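Local coordinates for protein citrate lyase, subunit 1 (Methanosaeta concilii, PDB 6HXI) that probably catalyses, as part of ATP citrate lyase, the ATP-driven conversion of citrate and coenzyme A to acetyl-CoA and oxaloacetate, at residues K252-D255 and S261-L264; N48-L51 and R55-V58; E127-F132 and F189-G194; G271-M276 and D288-L293. All coordinates share one frame; numbering follows the deposited sequence.

Contact 1. Residues K252-D255 and S261-L264; sequences KEID and SLKL. With NA (sodium ion), chain N.
Asp255, near the end of helix 246-256, brings its CA to 5.2 Å from the CA of Leu262 in strand 261-266, the point where the two backbones come closest. The Asp255 carboxylate reaches the strand because its CG lies opposite the backbone N (chi1 -175°), and it takes a strand amide there. Leu262 N donates to Asp255 OD1 at 3.0 Å in a nearly straight bond (167°), arriving on the anti side of the carboxylate and tilted 32° out of its plane. The same OD1 lies 3.4 Å from Ser261 CA, while Ser261 OG turns to Glu304 on the adjoining strand. The rest of the contact is apolar: Ile254 and Leu262 cross at about a right angle, CG2 of Ile254 meeting CD2 of Leu262 at 4.1 Å. Asp255 also serves the sodium ion through its backbone, its O binding the ion at 2.4 Å. OD1 sits 3.1 Å from the ion, near enough for its charge probably to add to the cation's stabilisation. With an alanine at this position, Leu262 N would probably be left without this acceptor and the sodium without a neighbouring negative charge. Thr258 O and Ala260 O complete the protein's share of the site, a cation held by main-chain carbonyls in the turn between helix and strand, which also carries Gly259 of the coenzyme A pocket.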
loop_
_atom_site.group_PDB
_atom_site.type_symbol
_atom_site.label_atom_id
_atom_site.label_comp_id
_atom_site.label_asym_id
_atom_site.label_seq_id
_atom_site.Cartn_x
_atom_site.Cartn_y
_atom_site.Cartn_z
ATOM N N LYS C 252 35.130 38.276 -11.493
ATOM C CA LYS C 252 34.608 38.949 -10.303
ATOM C C LYS C 252 33.173 38.515 -10.055
ATOM O O LYS C 252 32.770 38.350 -8.904
ATOM C CB LYS C 252 34.688 40.480 -10.455
ATOM C CG LYS C 252 36.081 41.037 -10.171
ATOM C CD LYS C 252 36.083 42.558 -10.099
ATOM C CE LYS C 252 37.449 43.142 -9.797
ATOM N NZ LYS C 252 37.805 43.044 -8.352
ATOM N N GLU C 253 32.421 38.279 -11.148
ATOM C CA GLU C 253 31.032 37.822 -11.124
ATOM C C GLU C 253 30.937 36.357 -10.606
ATOM O O GLU C 253 30.035 36.047 -9.826
ATOM C CB GLU C 253 30.398 38.017 -12.515
ATOM C CG GLU C 253 28.902 37.769 -12.599
ATOM C CD GLU C 253 28.514 36.375 -13.066
ATOM O OE1 GLU C 253 28.974 35.965 -14.159
ATOM O OE2 GLU C 253 27.735 35.702 -12.351
ATOM N N ILE C 254 31.878 35.481 -11.008
ATOM C CA ILE C 254 31.942 34.091 -10.533
ATOM C C ILE C 254 32.313 34.098 -9.042
ATOM O O ILE C 254 31.646 33.446 -8.241
ATOM C CB ILE C 254 32.921 33.231 -11.387
ATOM C CG1 ILE C 254 32.465 33.162 -12.857
ATOM C CG2 ILE C 254 33.129 31.818 -10.796
ATOM C CD1 ILE C 254 33.603 33.048 -13.810
ATOM N N ASP C 255 33.330 34.884 -8.674
ATOM C CA ASP C 255 33.837 35.054 -7.307
ATOM C C ASP C 255 32.764 35.493 -6.280
ATOM O O ASP C 255 32.919 35.205 -5.092
ATOM C CB ASP C 255 35.009 36.073 -7.323
ATOM C CG ASP C 255 35.724 36.265 -6.000
ATOM O OD1 ASP C 255 36.369 35.311 -5.528
ATOM O OD2 ASP C 255 35.641 37.371 -5.438
ATOM N N SER C 261 37.646 31.463 -3.884
ATOM C CA SER C 261 38.264 32.659 -4.454
ATOM C C SER C 261 38.675 32.427 -5.903
ATOM O O SER C 261 39.262 31.396 -6.213
ATOM C CB SER C 261 39.471 33.085 -3.622
ATOM O OG SER C 261 40.005 34.312 -4.093
ATOM N N LEU C 262 38.297 33.356 -6.790
ATOM C CA LEU C 262 38.620 33.371 -8.213
ATOM C C LEU C 262 38.929 34.844 -8.488
ATOM O O LEU C 262 38.019 35.687 -8.461
ATOM C CB LEU C 262 37.423 32.912 -9.099
ATOM C CG LEU C 262 36.881 31.439 -9.049
ATOM C CD1 LEU C 262 37.976 30.391 -9.192
ATOM C CD2 LEU C 262 35.951 31.198 -7.877
ATOM N N LYS C 263 40.222 35.170 -8.658
ATOM C CA LYS C 263 40.686 36.536 -8.867
ATOM C C LYS C 263 41.555 36.611 -10.110
ATOM O O LYS C 263 42.402 35.755 -10.312
ATOM C CB LYS C 263 41.443 37.058 -7.621
ATOM C CG LYS C 263 40.614 37.061 -6.315
ATOM C CD LYS C 263 41.323 37.681 -5.100
ATOM C CE LYS C 263 41.025 39.166 -4.931
ATOM N NZ LYS C 263 41.956 39.845 -3.979
ATOM N N LEU C 264 41.328 37.614 -10.960
ATOM C CA LEU C 264 42.116 37.844 -12.170
ATOM C C LEU C 264 42.344 39.339 -12.405
ATOM O O LEU C 264 41.399 40.126 -12.400
ATOM C CB LEU C 264 41.478 37.176 -13.411
ATOM C CG LEU C 264 42.080 37.519 -14.792
ATOM C CD1 LEU C 264 43.511 36.977 -14.947
ATOM C CD2 LEU C 264 41.199 37.029 -15.913
HETATM NA NA NA N . 34.293 34.572 -3.284
#

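Contact 2. Residues N48-L51 and R55-V58; sequences NPWL and RLVV
Trp50 and Leu51, on the short, weakly bonded helix 50-53, meet Leu56 where the chain turns into strand 56-60, a strand of the four-stranded antiparallel sheet in the ATP-grasp region. Three residues link the segments, and the CA atoms of Leu51 and Leu56 are 7.6 Å apart. Leu56 points at the helix, and its CD2 does most of the touching. This methyl lies 3.7 Å from CZ3 on the six-membered ring of Trp50, approaching obliquely. It also comes within 4.3 Å of Leu51 CD2. The carbonyl of Leu51 fits against the branched end of Leu56, its O 3.9 Å from CD2 and 4.0 Å from CD1. Trp50 holds CG between its backbone N and carbonyl carbon (chi1 62°), a turn that folds the indole back over its own chain: Leu51 CG lies 4.1 Å above the ring plane, toward the rim. Trp50 and Leu51 thus form one apolar surface for Leu56. Ile108 of strand 106-110 touches both leucines, and Ala82 of helix 79-89 packs on Leu56. A serine in place of Leu56 would probably open a gap between Trp50 CZ3 and Leu51 and lose both contacts made by the CD2 methyl. No hydrogen bond crosses between the segments, so the contact depends on shape and on the burial of hydrocarbon.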
loop_
_atom_site.group_PDB
_atom_site.type_symbol
_atom_site.label_atom_id
_atom_site.label_comp_id
_atom_site.label_asym_id
_atom_site.label_seq_id
_atom_site.Cartn_x
_atom_site.Cartn_y
_atom_site.Cartn_z
ATOM N N ASN C 48 19.667 67.844 -13.456
ATOM C CA ASN C 48 20.164 68.863 -12.530
ATOM C C ASN C 48 19.867 70.280 -13.030
ATOM O O ASN C 48 20.701 70.864 -13.730
ATOM C CB ASN C 48 21.667 68.694 -12.277
ATOM C CG ASN C 48 22.107 67.295 -11.980
ATOM O OD1 ASN C 48 22.722 66.624 -12.821
ATOM N ND2 ASN C 48 21.791 66.827 -10.782
ATOM N N PRO C 49 18.689 70.859 -12.680
ATOM C CA PRO C 49 18.385 72.225 -13.138
ATOM C C PRO C 49 19.311 73.264 -12.506
ATOM O O PRO C 49 19.691 74.214 -13.188
ATOM C CB PRO C 49 16.919 72.427 -12.730
ATOM C CG PRO C 49 16.410 71.060 -12.352
ATOM C CD PRO C 49 17.593 70.321 -11.851
ATOM N N TRP C 50 19.736 73.036 -11.236
ATOM C CA TRP C 50 20.651 73.893 -10.465
ATOM C C TRP C 50 21.956 74.267 -11.207
ATOM O O TRP C 50 22.535 75.312 -10.911
ATOM C CB TRP C 50 20.968 73.269 -9.091
ATOM C CG TRP C 50 21.667 71.944 -9.164
ATOM C CD1 TRP C 50 21.087 70.710 -9.119
ATOM C CD2 TRP C 50 23.082 71.720 -9.295
ATOM N NE1 TRP C 50 22.050 69.729 -9.204
ATOM C CE2 TRP C 50 23.283 70.320 -9.329
ATOM C CE3 TRP C 50 24.204 72.568 -9.389
ATOM C CZ2 TRP C 50 24.558 69.746 -9.458
ATOM C CZ3 TRP C 50 25.462 72.000 -9.522
ATOM C CH2 TRP C 50 25.634 70.606 -9.537
ATOM N N LEU C 51 22.416 73.404 -12.149
ATOM C CA LEU C 51 23.633 73.597 -12.947
ATOM C C LEU C 51 23.663 74.950 -13.659
ATOM O O LEU C 51 24.652 75.681 -13.563
ATOM C CB LEU C 51 23.785 72.473 -13.994
ATOM C CG LEU C 51 24.199 71.089 -13.509
ATOM C CD1 LEU C 51 23.950 70.048 -14.585
ATOM C CD2 LEU C 51 25.672 71.050 -13.107
ATOM N N ARG C 55 27.059 78.977 -9.432
ATOM C CA ARG C 55 28.487 79.083 -9.750
ATOM C C ARG C 55 29.086 77.704 -9.447
ATOM O O ARG C 55 28.798 77.124 -8.399
ATOM C CB ARG C 55 29.191 80.212 -8.975
ATOM C CG ARG C 55 28.846 81.627 -9.463
ATOM C CD ARG C 55 29.012 81.867 -10.966
ATOM N NE ARG C 55 30.408 81.828 -11.409
ATOM C CZ ARG C 55 30.955 82.702 -12.249
ATOM N NH1 ARG C 55 30.232 83.699 -12.746
ATOM N NH2 ARG C 55 32.226 82.581 -12.609
ATOM N N LEU C 56 29.864 77.170 -10.390
ATOM C CA LEU C 56 30.388 75.813 -10.350
ATOM C C LEU C 56 31.889 75.648 -10.090
ATOM O O LEU C 56 32.658 76.614 -10.071
ATOM C CB LEU C 56 30.030 75.102 -11.681
ATOM C CG LEU C 56 28.590 75.211 -12.185
ATOM C CD1 LEU C 56 28.481 74.673 -13.560
ATOM C CD2 LEU C 56 27.606 74.476 -11.278
ATOM N N VAL C 57 32.260 74.371 -9.846
ATOM C CA VAL C 57 33.595 73.788 -9.694
ATOM C C VAL C 57 33.562 72.485 -10.523
ATOM O O VAL C 57 32.657 71.663 -10.354
ATOM C CB VAL C 57 34.011 73.513 -8.214
ATOM C CG1 VAL C 57 35.376 72.839 -8.129
ATOM C CG2 VAL C 57 34.018 74.788 -7.391
ATOM N N VAL C 58 34.524 72.320 -11.424
ATOM C CA VAL C 58 34.616 71.106 -12.225
ATOM C C VAL C 58 36.075 70.612 -12.173
ATOM O O VAL C 58 37.012 71.384 -12.395
ATOM C CB VAL C 58 33.974 71.205 -13.648
ATOM C CG1 VAL C 58 34.488 72.395 -14.447
ATOM C CG2 VAL C 58 34.094 69.902 -14.433
#

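Contact 3. Residues E127-F132 and F189-G194; sequences EGDNIF and FYSDTG
Asp129 and Ser191 mark the closest backbone approach, their CA atoms 9.0 Å apart, where strand 128-134 passes the final turn of helix 173-192. In the ATP-grasp region this helix packs against an antiparallel sheet of six strands, and only side chains bridge the gap. Asp129 points at the helix and offers its carboxylate to Tyr190 and Ser191. OD1 lies 3.8 Å from Tyr190 CE2, at the ring edge and near its plane, where the positive rim of the aromatic suits a carboxylate oxygen; carboxylate and ring planes stand 71° apart. Tyr190 reaches there with CG anti to its backbone N (chi1 175°), which brings its ring edge to the Asp129 carboxylate. OD2 of Asp129 is 3.9 Å from Ser191 OG, too far for a hydrogen bond. The buried acid finds its partners nearby instead: Ser124 OG hydrogen-bonds both Asp129 OD1 and Tyr190 OH, tying strand, ring and acid together, and Trp187 NE1 on the same helix reaches OD2. Arg119 and Arg122 of the chain of succinyl-CoA ligase subunit alpha add long, weak ion pairs, which would probably keep the carboxylate ionised. Beyond the contact, Phe189 O accepts from Thr193 N at 3.1 Å and from Thr193 OG1 at 2.7 Å, the hydroxyl coming in the carbonyl plane on a lone pair.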
loop_
_atom_site.group_PDB
_atom_site.type_symbol
_atom_site.label_atom_id
_atom_site.label_comp_id
_atom_site.label_asym_id
_atom_site.label_seq_id
_atom_site.Cartn_x
_atom_site.Cartn_y
_atom_site.Cartn_z
ATOM N N GLU C 127 43.546 48.233 16.893
ATOM C CA GLU C 127 42.824 48.435 18.159
ATOM C C GLU C 127 41.501 49.200 18.012
ATOM O O GLU C 127 40.673 49.196 18.927
ATOM C CB GLU C 127 43.737 49.109 19.206
ATOM C CG GLU C 127 45.057 48.386 19.452
ATOM C CD GLU C 127 46.188 49.192 20.075
ATOM O OE1 GLU C 127 47.231 48.577 20.397
ATOM O OE2 GLU C 127 46.064 50.435 20.192
ATOM N N GLY C 128 41.309 49.831 16.862
ATOM C CA GLY C 128 40.100 50.576 16.552
ATOM C C GLY C 128 40.258 51.499 15.370
ATOM O O GLY C 128 40.978 51.185 14.423
ATOM N N ASP C 129 39.568 52.643 15.425
ATOM C CA ASP C 129 39.577 53.678 14.386
ATOM C C ASP C 129 40.260 54.932 14.898
ATOM O O ASP C 129 40.155 55.254 16.083
ATOM C CB ASP C 129 38.145 54.001 13.931
ATOM C CG ASP C 129 37.297 52.761 13.679
ATOM O OD1 ASP C 129 37.803 51.816 13.031
ATOM O OD2 ASP C 129 36.132 52.732 14.140
ATOM N N ASN C 130 40.984 55.625 14.019
ATOM C CA ASN C 130 41.663 56.862 14.379
ATOM C C ASN C 130 41.086 58.022 13.581
ATOM O O ASN C 130 40.991 57.932 12.360
ATOM C CB ASN C 130 43.168 56.743 14.160
ATOM C CG ASN C 130 43.813 55.681 15.006
ATOM O OD1 ASN C 130 43.753 55.715 16.236
ATOM N ND2 ASN C 130 44.436 54.700 14.359
ATOM N N ILE C 131 40.662 59.083 14.281
ATOM C CA ILE C 131 40.140 60.316 13.686
ATOM C C ILE C 131 41.267 61.354 13.736
ATOM O O ILE C 131 41.869 61.550 14.786
ATOM C CB ILE C 131 38.845 60.815 14.399
ATOM C CG1 ILE C 131 37.760 59.693 14.434
ATOM C CG2 ILE C 131 38.313 62.123 13.747
ATOM C CD1 ILE C 131 36.584 59.941 15.345
ATOM N N PHE C 132 41.564 61.986 12.607
ATOM C CA PHE C 132 42.612 63.003 12.484
ATOM C C PHE C 132 41.962 64.339 12.176
ATOM O O PHE C 132 41.055 64.395 11.344
ATOM C CB PHE C 132 43.641 62.611 11.403
ATOM C CG PHE C 132 44.262 61.252 11.629
ATOM C CD1 PHE C 132 45.329 61.093 12.504
ATOM C CD2 PHE C 132 43.758 60.125 10.996
ATOM C CE1 PHE C 132 45.885 59.827 12.739
ATOM C CE2 PHE C 132 44.311 58.860 11.235
ATOM C CZ PHE C 132 45.377 58.722 12.097
ATOM N N PHE C 189 29.009 57.427 10.444
ATOM C CA PHE C 189 28.881 57.263 9.009
ATOM C C PHE C 189 29.956 56.289 8.489
ATOM O O PHE C 189 29.643 55.397 7.717
ATOM C CB PHE C 189 28.972 58.644 8.332
ATOM C CG PHE C 189 29.080 58.659 6.826
ATOM C CD1 PHE C 189 27.971 58.393 6.032
ATOM C CD2 PHE C 189 30.285 58.980 6.202
ATOM C CE1 PHE C 189 28.068 58.410 4.639
ATOM C CE2 PHE C 189 30.382 58.996 4.808
ATOM C CZ PHE C 189 29.269 58.710 4.033
ATOM N N TYR C 190 31.197 56.436 8.956
ATOM C CA TYR C 190 32.347 55.587 8.596
ATOM C C TYR C 190 32.072 54.123 9.025
ATOM O O TYR C 190 32.217 53.189 8.224
ATOM C CB TYR C 190 33.601 56.156 9.298
ATOM C CG TYR C 190 34.871 55.342 9.146
ATOM C CD1 TYR C 190 35.752 55.580 8.098
ATOM C CD2 TYR C 190 35.241 54.402 10.107
ATOM C CE1 TYR C 190 36.935 54.850 7.967
ATOM C CE2 TYR C 190 36.430 53.689 10.000
ATOM C CZ TYR C 190 37.270 53.911 8.924
ATOM O OH TYR C 190 38.437 53.202 8.800
ATOM N N SER C 191 31.630 53.966 10.282
ATOM C CA SER C 191 31.337 52.710 10.964
ATOM C C SER C 191 30.152 51.934 10.421
ATOM O O SER C 191 30.202 50.707 10.390
ATOM C CB SER C 191 31.141 52.964 12.453
ATOM O OG SER C 191 32.398 52.852 13.096
ATOM N N ASP C 192 29.070 52.626 10.051
ATOM C CA ASP C 192 27.861 51.974 9.562
ATOM C C ASP C 192 27.809 51.783 8.052
ATOM O O ASP C 192 27.039 50.923 7.594
ATOM C CB ASP C 192 26.608 52.719 10.053
ATOM C CG ASP C 192 26.453 52.856 11.565
ATOM O OD1 ASP C 192 27.062 52.044 12.305
ATOM O OD2 ASP C 192 25.695 53.754 12.003
ATOM N N THR C 193 28.629 52.543 7.280
ATOM C CA THR C 193 28.616 52.474 5.814
ATOM C C THR C 193 29.808 51.658 5.219
ATOM O O THR C 193 29.953 51.598 3.995
ATOM C CB THR C 193 28.476 53.881 5.218
ATOM O OG1 THR C 193 27.651 54.642 6.090
ATOM C CG2 THR C 193 27.826 53.885 3.833
ATOM N N GLY C 194 30.582 50.989 6.069
ATOM C CA GLY C 194 31.653 50.093 5.639
ATOM C C GLY C 194 32.857 50.707 4.958
ATOM O O GLY C 194 33.415 50.123 4.028
#

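Contact 4. Residues G271-M276 and D288-L293; sequences GRVWTM and DTICDL
Ile290 alone of residues 288-293 touches strand 273-275, meeting Val273 and Thr275 from the helix that ends here. The segment begins with Asp288, which takes no part in the contact; its OD2 and OD1 accept the backbone amides of Gly261 and Cys263 of the chain of succinyl-CoA ligase subunit alpha. Thr289 bonds through OG1 to Ile285 O and Thr410 OG1. Ile290 then turns straight at the strand. Its CG1 stands anti to the carbonyl carbon (chi1 -56°) and the chain runs on extended, so that CD1 is carried to the strand's side chains. There CD1 meets Thr275 CG2 at 3.8 Å and Val273 CG1 at 4.2 Å, tip to tip in both cases. One methyl therefore touches two residues spaced two apart, which a strand puts on the same side. In Thr275, OG1 sits between the backbone N and the carbonyl carbon (chi1 57°), which puts CG2, anti to the carbonyl carbon, at Ile290 CD1. After Cys291, Asp292 N bonds Asp288 O at 2.8 Å, whereas Leu293 N makes only weak bonds, to Thr289 O and Ile290 O. This is helix-on-strand packing of a parallel alpha/beta sheet, consistent with a succinyl-CoA-synthetase-like citrate-binding region: strand 273-275, outermost within this chain, lies beside strand 334-338, helix 280-292 covers one face, Trp274 packs from the other onto helix 311-325, and Val413 of helix 412-417 lies against Ile290.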
loop_
_atom_site.group_PDB
_atom_site.type_symbol
_atom_site.label_atom_id
_atom_site.label_comp_id
_atom_site.label_asym_id
_atom_site.label_seq_id
_atom_site.Cartn_x
_atom_site.Cartn_y
_atom_site.Cartn_z
ATOM N N GLY C 271 51.675 40.032 -23.032
ATOM C CA GLY C 271 52.676 39.279 -22.281
ATOM C C GLY C 271 52.681 37.805 -22.641
ATOM O O GLY C 271 51.616 37.227 -22.892
ATOM N N ARG C 272 53.872 37.184 -22.680
ATOM C CA ARG C 272 54.003 35.767 -23.026
ATOM C C ARG C 272 53.987 34.829 -21.787
ATOM O O ARG C 272 53.916 33.612 -21.970
ATOM C CB ARG C 272 55.214 35.493 -23.955
ATOM C CG ARG C 272 56.607 35.805 -23.386
ATOM C CD ARG C 272 57.738 35.459 -24.360
ATOM N NE ARG C 272 57.732 34.042 -24.737
ATOM C CZ ARG C 272 58.342 33.075 -24.056
ATOM N NH1 ARG C 272 59.046 33.362 -22.967
ATOM N NH2 ARG C 272 58.255 31.816 -24.459
ATOM N N VAL C 273 54.006 35.381 -20.544
ATOM C CA VAL C 273 53.941 34.541 -19.334
ATOM C C VAL C 273 52.556 34.626 -18.661
ATOM O O VAL C 273 52.175 35.666 -18.100
ATOM C CB VAL C 273 55.085 34.741 -18.301
ATOM C CG1 VAL C 273 55.038 33.659 -17.210
ATOM C CG2 VAL C 273 56.445 34.777 -18.972
ATOM N N TRP C 274 51.812 33.532 -18.718
ATOM C CA TRP C 274 50.510 33.506 -18.070
ATOM C C TRP C 274 50.545 32.556 -16.883
ATOM O O TRP C 274 51.315 31.577 -16.862
ATOM C CB TRP C 274 49.385 33.171 -19.051
ATOM C CG TRP C 274 49.137 34.246 -20.064
ATOM C CD1 TRP C 274 49.886 34.519 -21.173
ATOM C CD2 TRP C 274 48.058 35.188 -20.066
ATOM N NE1 TRP C 274 49.336 35.571 -21.867
ATOM C CE2 TRP C 274 48.209 35.996 -21.215
ATOM C CE3 TRP C 274 46.986 35.445 -19.195
ATOM C CZ2 TRP C 274 47.333 37.041 -21.511
ATOM C CZ3 TRP C 274 46.100 36.462 -19.509
ATOM C CH2 TRP C 274 46.280 37.249 -20.648
ATOM N N THR C 275 49.754 32.880 -15.869
ATOM C CA THR C 275 49.735 32.078 -14.667
ATOM C C THR C 275 48.332 31.711 -14.207
ATOM O O THR C 275 47.395 32.521 -14.284
ATOM C CB THR C 275 50.496 32.785 -13.528
ATOM O OG1 THR C 275 49.924 34.078 -13.282
ATOM C CG2 THR C 275 52.004 32.874 -13.776
ATOM N N MET C 276 48.204 30.493 -13.688
ATOM C CA MET C 276 46.979 30.012 -13.078
ATOM C C MET C 276 47.407 29.283 -11.823
ATOM O O MET C 276 47.524 28.056 -11.792
ATOM C CB MET C 276 46.132 29.166 -14.025
ATOM C CG MET C 276 44.795 28.817 -13.421
ATOM S SD MET C 276 43.589 28.242 -14.619
ATOM C CE MET C 276 44.553 26.975 -15.483
ATOM N N ASP C 288 56.837 36.756 -7.626
ATOM C CA ASP C 288 58.139 37.162 -7.082
ATOM C C ASP C 288 59.267 36.515 -7.880
ATOM O O ASP C 288 60.201 37.213 -8.271
ATOM C CB ASP C 288 58.282 36.807 -5.584
ATOM C CG ASP C 288 57.388 37.586 -4.606
ATOM O OD1 ASP C 288 56.634 38.476 -5.062
ATOM O OD2 ASP C 288 57.433 37.286 -3.382
ATOM N N THR C 289 59.155 35.193 -8.149
ATOM C CA THR C 289 60.151 34.408 -8.898
ATOM C C THR C 289 60.264 34.882 -10.345
ATOM O O THR C 289 61.377 35.019 -10.829
ATOM C CB THR C 289 59.871 32.896 -8.770
ATOM O OG1 THR C 289 59.638 32.583 -7.397
ATOM C CG2 THR C 289 61.011 32.042 -9.282
ATOM N N ILE C 290 59.126 35.147 -11.026
ATOM C CA ILE C 290 59.126 35.640 -12.419
ATOM C C ILE C 290 59.851 37.003 -12.499
ATOM O O ILE C 290 60.684 37.170 -13.379
ATOM C CB ILE C 290 57.699 35.661 -13.059
ATOM C CG1 ILE C 290 57.029 34.265 -13.016
ATOM C CG2 ILE C 290 57.747 36.196 -14.501
ATOM C CD1 ILE C 290 55.462 34.266 -13.093
ATOM N N CYS C 291 59.562 37.942 -11.556
ATOM C CA CYS C 291 60.218 39.257 -11.439
ATOM C C CYS C 291 61.691 39.103 -11.099
ATOM O O CYS C 291 62.521 39.861 -11.621
ATOM C CB CYS C 291 59.517 40.132 -10.410
ATOM S SG CYS C 291 57.829 40.598 -10.860
ATOM N N ASP C 292 62.018 38.138 -10.206
ATOM C CA ASP C 292 63.399 37.838 -9.801
ATOM C C ASP C 292 64.241 37.326 -10.962
ATOM O O ASP C 292 65.445 37.552 -10.949
ATOM C CB ASP C 292 63.475 36.879 -8.597
ATOM C CG ASP C 292 63.422 37.568 -7.243
ATOM O OD1 ASP C 292 64.294 38.445 -6.978
ATOM O OD2 ASP C 292 62.555 37.190 -6.421
ATOM N N LEU C 293 63.613 36.693 -11.977
ATOM C CA LEU C 293 64.302 36.219 -13.170
ATOM C C LEU C 293 64.343 37.283 -14.290
ATOM O O LEU C 293 64.922 37.040 -15.349
ATOM C CB LEU C 293 63.734 34.882 -13.662
ATOM C CG LEU C 293 64.085 33.659 -12.808
ATOM C CD1 LEU C 293 63.086 32.549 -13.007
ATOM C CD2 LEU C 293 65.491 33.157 -13.082
#

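The four contacts fall in two parts of the chain: contacts 2 and 3 in the ATP-grasp region, contacts 1 and 4 in the citrate-binding region. Contact 1 lies close to the ligands, the Ser261 side chain being about 6 Å from coenzyme A and about 7 Å from citrate. Contact 4 follows it in sequence, strand 273-275 coming next after strand 261-266; their centres are 20 Å apart and their nearest atoms about 5 Å, while the Thr275 side chain is about 14 Å from citrate. Contact 3 stands 28 Å from contact 1, centre to centre. Contact 2, 39 Å from contact 1 and 48 Å from contact 4 between centres, is across the chain's centre from both.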